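Local coordinates for uncharacterized protein (Bacillus thuringiensis serovar kurstaki, PDB 4XE7) that is a bacterial actin-like ParM protein that probably polymerises into nucleotide-dependent filaments to segregate plasmid DNA, at residues Asp67-Ser79 and Ala86-Lys98. Sequence-based numbering, arbitrary orientation.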
ATOM      1  N   ASP A  67       4.447  -1.296 -12.919  1.00 50.33           N
ATOM      2  CA  ASP A  67       5.430  -1.763 -11.946  1.00 41.92           C
ATOM      3  C   ASP A  67       6.037  -3.061 -12.456  1.00 33.41           C
ATOM      4  O   ASP A  67       6.230  -4.009 -11.711  1.00 30.29           O
ATOM      5  CB  ASP A  67       4.808  -1.958 -10.549  1.00 44.52           C
ATOM      6  CG  ASP A  67       4.280  -0.659  -9.939  1.00 45.01           C
ATOM      7  OD1 ASP A  67       4.877   0.417 -10.173  1.00 35.70           O
ATOM      8  OD2 ASP A  67       3.271  -0.719  -9.205  1.00 41.62           O
ATOM      9  N   GLU A  68       6.321  -3.104 -13.751  1.00 31.36           N
ATOM     10  CA  GLU A  68       6.915  -4.295 -14.324  1.00 37.85           C
ATOM     11  C   GLU A  68       8.319  -4.455 -13.787  1.00 32.55           C
ATOM     12  O   GLU A  68       8.854  -5.566 -13.765  1.00 30.97           O
ATOM     13  CB  GLU A  68       6.926  -4.238 -15.860  1.00 49.76           C
ATOM     14  CG  GLU A  68       5.534  -4.284 -16.479  1.00 66.55           C
ATOM     15  CD  GLU A  68       5.553  -4.208 -17.998  1.00 78.68           C
ATOM     16  OE1 GLU A  68       6.101  -3.223 -18.537  1.00 81.67           O
ATOM     17  OE2 GLU A  68       5.006  -5.126 -18.650  1.00 81.60           O
ATOM     18  N   ASP A  69       8.915  -3.362 -13.311  1.00 30.78           N
ATOM     19  CA  ASP A  69      10.307  -3.444 -12.901  1.00 29.15           C
ATOM     20  C   ASP A  69      10.512  -4.154 -11.563  1.00 30.48           C
ATOM     21  O   ASP A  69      11.652  -4.384 -11.166  1.00 34.92           O
ATOM     22  CB  ASP A  69      10.946  -2.053 -12.867  1.00 25.05           C
ATOM     23  CG  ASP A  69      10.235  -1.085 -11.923  1.00 26.13           C
ATOM     24  OD1 ASP A  69       9.179  -1.431 -11.353  1.00 28.31           O
ATOM     25  OD2 ASP A  69      10.740   0.044 -11.779  1.00 29.08           O
ATOM     26  N   ILE A  70       9.433  -4.520 -10.873  1.00 29.77           N
ATOM     27  CA  ILE A  70       9.599  -5.277  -9.635  1.00 32.37           C
ATOM     28  C   ILE A  70       9.122  -6.720  -9.768  1.00 37.86           C
ATOM     29  O   ILE A  70       9.176  -7.484  -8.800  1.00 28.63           O
ATOM     30  CB  ILE A  70       8.868  -4.630  -8.465  1.00 23.42           C
ATOM     31  CG1 ILE A  70       7.365  -4.596  -8.735  1.00 25.18           C
ATOM     32  CG2 ILE A  70       9.429  -3.234  -8.206  1.00 23.94           C
ATOM     33  CD1 ILE A  70       6.540  -4.274  -7.533  1.00 29.55           C
ATOM     34  N   GLU A  71       8.681  -7.089 -10.969  1.00 37.27           N
ATOM     35  CA  GLU A  71       8.263  -8.464 -11.267  1.00 42.46           C
ATOM     36  C   GLU A  71       9.446  -9.431 -11.207  1.00 35.73           C
ATOM     37  O   GLU A  71       9.303 -10.605 -10.856  1.00 29.14           O
ATOM     38  CB  GLU A  71       7.601  -8.540 -12.652  1.00 47.82           C
ATOM     39  CG  GLU A  71       6.309  -7.732 -12.764  1.00 53.17           C
ATOM     40  CD  GLU A  71       5.694  -7.758 -14.163  1.00 67.98           C
ATOM     41  OE1 GLU A  71       6.215  -8.481 -15.044  1.00 67.53           O
ATOM     42  OE2 GLU A  71       4.687  -7.046 -14.377  1.00 76.74           O
ATOM     43  N   LEU A  72      10.623  -8.926 -11.539  1.00 33.53           N
ATOM     44  CA  LEU A  72      11.803  -9.769 -11.545  1.00 31.60           C
ATOM     45  C   LEU A  72      12.940  -9.094 -10.796  1.00 28.85           C
ATOM     46  O   LEU A  72      13.709  -8.327 -11.377  1.00 34.41           O
ATOM     47  CB  LEU A  72      12.209 -10.091 -12.983  1.00 31.80           C
ATOM     48  CG  LEU A  72      12.940 -11.404 -13.242  1.00 35.18           C
ATOM     49  CD1 LEU A  72      13.100 -11.597 -14.750  1.00 42.97           C
ATOM     50  CD2 LEU A  72      14.294 -11.444 -12.555  1.00 34.73           C
ATOM     51  N   LEU A  73      13.051  -9.389  -9.506  1.00 28.56           N
ATOM     52  CA  LEU A  73      14.111  -8.809  -8.695  1.00 25.93           C
ATOM     53  C   LEU A  73      15.109  -9.873  -8.280  1.00 28.30           C
ATOM     54  O   LEU A  73      14.820 -10.736  -7.444  1.00 29.01           O
ATOM     55  CB  LEU A  73      13.536  -8.104  -7.454  1.00 26.62           C
ATOM     56  CG  LEU A  73      12.644  -6.908  -7.780  1.00 19.82           C
ATOM     57  CD1 LEU A  73      11.912  -6.439  -6.550  1.00 25.04           C
ATOM     58  CD2 LEU A  73      13.456  -5.766  -8.404  1.00 21.67           C
ATOM     59  N   HIS A  74      16.289  -9.794  -8.881  1.00 23.18           N
ATOM     60  CA  HIS A  74      17.373 -10.723  -8.609  1.00 34.22           C
ATOM     61  C   HIS A  74      18.593  -9.867  -8.345  1.00 31.55           C
ATOM     62  O   HIS A  74      19.196  -9.344  -9.276  1.00 27.17           O
ATOM     63  CB  HIS A  74      17.581 -11.680  -9.785  1.00 36.94           C
ATOM     64  CG  HIS A  74      18.767 -12.581  -9.639  1.00 37.83           C
ATOM     65  ND1 HIS A  74      19.313 -13.265 -10.707  1.00 36.59           N
ATOM     66  CD2 HIS A  74      19.514 -12.911  -8.560  1.00 27.84           C
ATOM     67  CE1 HIS A  74      20.343 -13.978 -10.289  1.00 35.02           C
ATOM     68  NE2 HIS A  74      20.490 -13.780  -8.992  1.00 34.71           N
ATOM     69  N   VAL A  75      18.929  -9.683  -7.073  1.00 27.48           N
ATOM     70  CA  VAL A  75      19.906  -8.658  -6.714  1.00 30.09           C
ATOM     71  C   VAL A  75      21.046  -9.156  -5.851  1.00 32.52           C
ATOM     72  O   VAL A  75      20.931 -10.166  -5.150  1.00 27.26           O
ATOM     73  CB  VAL A  75      19.220  -7.485  -5.986  1.00 25.80           C
ATOM     74  CG1 VAL A  75      18.198  -6.842  -6.903  1.00 25.24           C
ATOM     75  CG2 VAL A  75      18.547  -7.975  -4.700  1.00 20.04           C
ATOM     76  N   ARG A  76      22.164  -8.442  -5.932  1.00 29.21           N
ATOM     77  CA  ARG A  76      23.250  -8.598  -4.984  1.00 25.80           C
ATOM     78  C   ARG A  76      23.311  -7.356  -4.099  1.00 29.74           C
ATOM     79  O   ARG A  76      23.479  -6.240  -4.596  1.00 34.28           O
ATOM     80  CB  ARG A  76      24.581  -8.804  -5.709  1.00 27.27           C
ATOM     81  CG  ARG A  76      25.762  -8.863  -4.789  1.00 31.18           C
ATOM     82  CD  ARG A  76      25.793 -10.181  -4.042  1.00 43.16           C
ATOM     83  NE  ARG A  76      26.898 -10.226  -3.092  1.00 44.79           N
ATOM     84  CZ  ARG A  76      28.149 -10.543  -3.415  1.00 39.26           C
ATOM     85  NH1 ARG A  76      28.460 -10.851  -4.665  1.00 50.89           N
ATOM     86  NH2 ARG A  76      29.084 -10.552  -2.487  1.00 30.75           N
ATOM     87  N   ILE A  77      23.166  -7.546  -2.793  1.00 28.56           N
ATOM     88  CA  ILE A  77      23.171  -6.421  -1.861  1.00 24.37           C
ATOM     89  C   ILE A  77      24.352  -6.487  -0.899  1.00 28.20           C
ATOM     90  O   ILE A  77      24.463  -7.408  -0.080  1.00 30.66           O
ATOM     91  CB  ILE A  77      21.872  -6.357  -1.059  1.00 25.90           C
ATOM     92  CG1 ILE A  77      20.705  -6.124  -2.018  1.00 22.63           C
ATOM     93  CG2 ILE A  77      21.948  -5.254   0.017  1.00 27.35           C
ATOM     94  CD1 ILE A  77      19.331  -6.138  -1.361  1.00 23.69           C
ATOM     95  N   ILE A  78      25.231  -5.497  -1.021  1.00 31.57           N
ATOM     96  CA  ILE A  78      26.381  -5.318  -0.133  1.00 32.04           C
ATOM     97  C   ILE A  78      26.111  -4.255   0.928  1.00 36.48           C
ATOM     98  O   ILE A  78      26.046  -3.068   0.617  1.00 40.88           O
ATOM     99  CB  ILE A  78      27.633  -4.901  -0.926  1.00 37.36           C
ATOM    100  CG1 ILE A  78      27.780  -5.769  -2.177  1.00 34.05           C
ATOM    101  CG2 ILE A  78      28.879  -4.960  -0.043  1.00 38.00           C
ATOM    102  CD1 ILE A  78      27.995  -7.217  -1.872  1.00 34.86           C
ATOM    103  N   SER A  79      25.971  -4.682   2.178  1.00 32.08           N
ATOM    104  CA  SER A  79      25.611  -3.787   3.264  1.00 31.38           C
ATOM    105  C   SER A  79      26.080  -4.340   4.608  1.00 31.62           C
ATOM    106  O   SER A  79      25.968  -5.538   4.857  1.00 32.44           O
ATOM    107  CB  SER A  79      24.083  -3.571   3.282  1.00 34.22           C
ATOM    108  OG  SER A  79      23.646  -2.919   4.468  1.00 27.90           O
ATOM    109  N   ALA A  86      24.430 -13.381   4.218  1.00 23.79           N
ATOM    110  CA  ALA A  86      23.433 -12.752   3.359  1.00 24.34           C
ATOM    111  C   ALA A  86      24.135 -11.782   2.429  1.00 28.46           C
ATOM    112  O   ALA A  86      23.804 -11.678   1.246  1.00 30.37           O
ATOM    113  CB  ALA A  86      22.365 -12.035   4.193  1.00 18.62           C
ATOM    114  N   ARG A  87      25.119 -11.086   2.985  1.00 28.67           N
ATOM    115  CA  ARG A  87      25.891 -10.089   2.255  1.00 34.73           C
ATOM    116  C   ARG A  87      26.687 -10.715   1.095  1.00 34.55           C
ATOM    117  O   ARG A  87      26.929 -10.058   0.075  1.00 25.84           O
ATOM    118  CB  ARG A  87      26.810  -9.355   3.243  1.00 38.32           C
ATOM    119  CG  ARG A  87      27.620  -8.217   2.678  1.00 41.98           C
ATOM    120  CD  ARG A  87      28.284  -7.400   3.789  1.00 40.50           C
ATOM    121  NE  ARG A  87      29.069  -8.212   4.716  1.00 51.68           N
ATOM    122  CZ  ARG A  87      28.962  -8.149   6.041  1.00 53.62           C
ATOM    123  NH1 ARG A  87      28.102  -7.315   6.603  1.00 45.15           N
ATOM    124  NH2 ARG A  87      29.714  -8.925   6.809  1.00 63.84           N
ATOM    125  N   SER A  88      27.060 -11.991   1.249  1.00 31.89           N
ATOM    126  CA  SER A  88      27.869 -12.717   0.256  1.00 33.98           C
ATOM    127  C   SER A  88      27.062 -13.258  -0.936  1.00 34.97           C
ATOM    128  O   SER A  88      27.626 -13.529  -1.996  1.00 37.66           O
ATOM    129  CB  SER A  88      28.593 -13.900   0.916  1.00 29.81           C
ATOM    130  OG  SER A  88      27.719 -15.021   0.950  1.00 29.19           O
ATOM    131  N   ARG A  89      25.754 -13.417  -0.735  1.00 33.57           N
ATOM    132  CA  ARG A  89      24.852 -14.091  -1.667  1.00 31.63           C
ATOM    133  C   ARG A  89      23.952 -13.139  -2.420  1.00 27.67           C
ATOM    134  O   ARG A  89      23.601 -12.067  -1.917  1.00 23.96           O
ATOM    135  CB  ARG A  89      23.937 -15.056  -0.925  1.00 38.86           C
ATOM    136  CG  ARG A  89      24.649 -16.095  -0.171  1.00 51.91           C
ATOM    137  CD  ARG A  89      23.707 -16.857   0.727  1.00 43.20           C
ATOM    138  NE  ARG A  89      24.480 -17.913   1.354  1.00 43.99           N
ATOM    139  CZ  ARG A  89      24.871 -19.001   0.714  1.00 60.64           C
ATOM    140  NH1 ARG A  89      24.543 -19.178  -0.564  1.00 62.98           N
ATOM    141  NH2 ARG A  89      25.586 -19.919   1.349  1.00 71.54           N
ATOM    142  N   ALA A  90      23.524 -13.571  -3.598  1.00 25.29           N
ATOM    143  CA  ALA A  90      22.487 -12.871  -4.315  1.00 25.31           C
ATOM    144  C   ALA A  90      21.108 -13.386  -3.874  1.00 29.41           C
ATOM    145  O   ALA A  90      20.997 -14.474  -3.293  1.00 26.02           O
ATOM    146  CB  ALA A  90      22.681 -13.034  -5.814  1.00 30.84           C
ATOM    147  N   TRP A  91      20.070 -12.597  -4.154  1.00 27.89           N
ATOM    148  CA  TRP A  91      18.723 -12.859  -3.665  1.00 26.95           C
ATOM    149  C   TRP A  91      17.653 -12.654  -4.724  1.00 26.72           C
ATOM    150  O   TRP A  91      17.743 -11.747  -5.552  1.00 24.80           O
ATOM    151  CB  TRP A  91      18.405 -11.956  -2.456  1.00 21.74           C
ATOM    152  CG  TRP A  91      19.260 -12.273  -1.284  1.00 18.41           C
ATOM    153  CD1 TRP A  91      20.459 -11.710  -0.979  1.00 23.91           C
ATOM    154  CD2 TRP A  91      19.015 -13.270  -0.290  1.00 20.56           C
ATOM    155  NE1 TRP A  91      20.986 -12.295   0.145  1.00 23.88           N
ATOM    156  CE2 TRP A  91      20.113 -13.256   0.595  1.00 24.93           C
ATOM    157  CE3 TRP A  91      17.977 -14.181  -0.057  1.00 26.44           C
ATOM    158  CZ2 TRP A  91      20.199 -14.102   1.703  1.00 31.08           C
ATOM    159  CZ3 TRP A  91      18.064 -15.034   1.041  1.00 33.49           C
ATOM    160  CH2 TRP A  91      19.168 -14.983   1.908  1.00 32.23           C
ATOM    161  N   TYR A  92      16.642 -13.515  -4.678  1.00 21.51           N
ATOM    162  CA  TYR A  92      15.380 -13.281  -5.339  1.00 29.48           C
ATOM    163  C   TYR A  92      14.515 -12.527  -4.352  1.00 29.10           C
ATOM    164  O   TYR A  92      14.466 -12.892  -3.175  1.00 26.38           O
ATOM    165  CB  TYR A  92      14.716 -14.601  -5.741  1.00 36.94           C
ATOM    166  CG  TYR A  92      15.462 -15.382  -6.796  1.00 38.79           C
ATOM    167  CD1 TYR A  92      16.016 -14.745  -7.895  1.00 34.13           C
ATOM    168  CD2 TYR A  92      15.603 -16.763  -6.694  1.00 37.56           C
ATOM    169  CE1 TYR A  92      16.683 -15.454  -8.858  1.00 29.86           C
ATOM    170  CE2 TYR A  92      16.271 -17.481  -7.653  1.00 33.91           C
ATOM    171  CZ  TYR A  92      16.807 -16.821  -8.737  1.00 38.58           C
ATOM    172  OH  TYR A  92      17.476 -17.519  -9.710  1.00 37.21           O
ATOM    173  N   VAL A  93      13.845 -11.475  -4.811  1.00 23.65           N
ATOM    174  CA  VAL A  93      13.092 -10.615  -3.902  1.00 22.44           C
ATOM    175  C   VAL A  93      11.691 -10.341  -4.419  1.00 28.92           C
ATOM    176  O   VAL A  93      11.516 -10.044  -5.593  1.00 27.27           O
ATOM    177  CB  VAL A  93      13.811  -9.258  -3.683  1.00 23.75           C
ATOM    178  CG1 VAL A  93      13.157  -8.469  -2.535  1.00 23.43           C
ATOM    179  CG2 VAL A  93      15.281  -9.466  -3.401  1.00 32.96           C
ATOM    180  N   GLY A  94      10.695 -10.410  -3.541  1.00 25.31           N
ATOM    181  CA  GLY A  94       9.347 -10.015  -3.901  1.00 20.53           C
ATOM    182  C   GLY A  94       8.606 -11.043  -4.726  1.00 27.01           C
ATOM    183  O   GLY A  94       8.695 -12.247  -4.456  1.00 29.70           O
ATOM    184  N   ALA A  95       7.884 -10.575  -5.745  1.00 30.80           N
ATOM    185  CA  ALA A  95       7.072 -11.457  -6.581  1.00 35.46           C
ATOM    186  C   ALA A  95       7.872 -12.655  -7.093  1.00 33.53           C
ATOM    187  O   ALA A  95       7.427 -13.792  -6.988  1.00 33.72           O
ATOM    188  CB  ALA A  95       6.470 -10.678  -7.754  1.00 29.38           C
ATOM    189  N   TYR A  96       9.068 -12.396  -7.610  1.00 30.51           N
ATOM    190  CA  TYR A  96       9.914 -13.454  -8.155  1.00 36.64           C
ATOM    191  C   TYR A  96      10.295 -14.511  -7.117  1.00 43.49           C
ATOM    192  O   TYR A  96      10.513 -15.678  -7.456  1.00 42.22           O
ATOM    193  CB  TYR A  96      11.184 -12.853  -8.753  1.00 36.53           C
ATOM    194  CG  TYR A  96      11.871 -13.738  -9.770  1.00 42.16           C
ATOM    195  CD1 TYR A  96      11.133 -14.506 -10.659  1.00 44.31           C
ATOM    196  CD2 TYR A  96      13.261 -13.795  -9.845  1.00 48.09           C
ATOM    197  CE1 TYR A  96      11.761 -15.321 -11.595  1.00 51.35           C
ATOM    198  CE2 TYR A  96      13.898 -14.603 -10.777  1.00 54.00           C
ATOM    199  CZ  TYR A  96      13.142 -15.365 -11.648  1.00 54.91           C
ATOM    200  OH  TYR A  96      13.767 -16.166 -12.576  1.00 66.50           O
ATOM    201  N   ALA A  97      10.392 -14.097  -5.857  1.00 33.43           N
ATOM    202  CA  ALA A  97      10.761 -15.009  -4.790  1.00 35.15           C
ATOM    203  C   ALA A  97       9.606 -15.946  -4.409  1.00 36.88           C
ATOM    204  O   ALA A  97       9.842 -17.032  -3.873  1.00 41.54           O
ATOM    205  CB  ALA A  97      11.240 -14.230  -3.576  1.00 33.44           C
ATOM    206  N   LYS A  98       8.374 -15.520  -4.685  1.00 39.91           N
ATOM    207  CA  LYS A  98       7.174 -16.322  -4.419  1.00 45.65           C
ATOM    208  C   LYS A  98       7.256 -17.692  -5.072  1.00 52.42           C
ATOM    209  O   LYS A  98       6.721 -18.665  -4.547  1.00 59.48           O
ATOM    210  CB  LYS A  98       5.911 -15.616  -4.925  1.00 44.52           C
ATOM    211  CG  LYS A  98       5.580 -14.299  -4.256  1.00 54.71           C
ATOM    212  CD  LYS A  98       4.972 -14.506  -2.876  1.00 64.47           C
ATOM    213  CE  LYS A  98       4.345 -13.213  -2.358  1.00 61.02           C
ATOM    214  NZ  LYS A  98       3.431 -12.602  -3.365  1.00 53.54           N
TER
HETATM  215  O   HOH W   1      10.378  -9.895  -7.874  1.00 25.39           O
HETATM  216  O   HOH W   2       7.785  -7.691  -6.195  1.00 27.83           O
HETATM  217  O   HOH W   3      23.249  -9.737  -1.034  1.00 23.56           O
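H74 and Y92 face each other as a non-hydrogen-bonded pair of the antiparallel strands 73-79 and 90-93, and their rings meet edge to face. Y92 presents its CE1 edge to one face of the imidazole, 3.6 Å from H74 CG, with the ring planes at 58°. H74 CG lies anti to its own backbone N (chi1 174°), which brings the far end of the ring to A90 CB; NE2 there is hydrogen-bonded to the carbonyl of P46, so the imidazole is fixed at its edge as well as its face.

On the other side of the sheet V75 CG2 meets V93 CG2 at 3.8 Å, the two valines crossing at about a right angle; W91, on the same face, turns its indole toward I128 of helix 123-140. W91 NE1 donates a nearly straight bond to A86 O (3.1 Å), which R89 N approaches from the opposite face of the carbonyl. Between the strands, V75 and W91 exchange both backbone hydrogen bonds.

Beyond the R76-A90 end of the strand pair, arginines join the two segments. R76, bent at chi2 (74°), brings its guanidinium edge to R87 O, with NE donating at 3.2 Å, while S88 O sits over the centre of the guanidinium face. R87 in turn sends NH1 to S79 O, 3.3 Å away and in the guanidinium plane. At the opposite end L72 lies alongside Y96, its CD2 over the ring face in a CH-pi contact 4.0 Å from the centroid, and a water bridges L73 N and Y96 N.

Both strands are interior members of the large mixed sheet, between 33-45 and 173-179. The guanidinium of R76, bonded to R87 O and lying over S88 O, would put positive charge at the C-terminal end of the short helix 84-88, probably favourably; R87 spends its own on the carbonyl of S79.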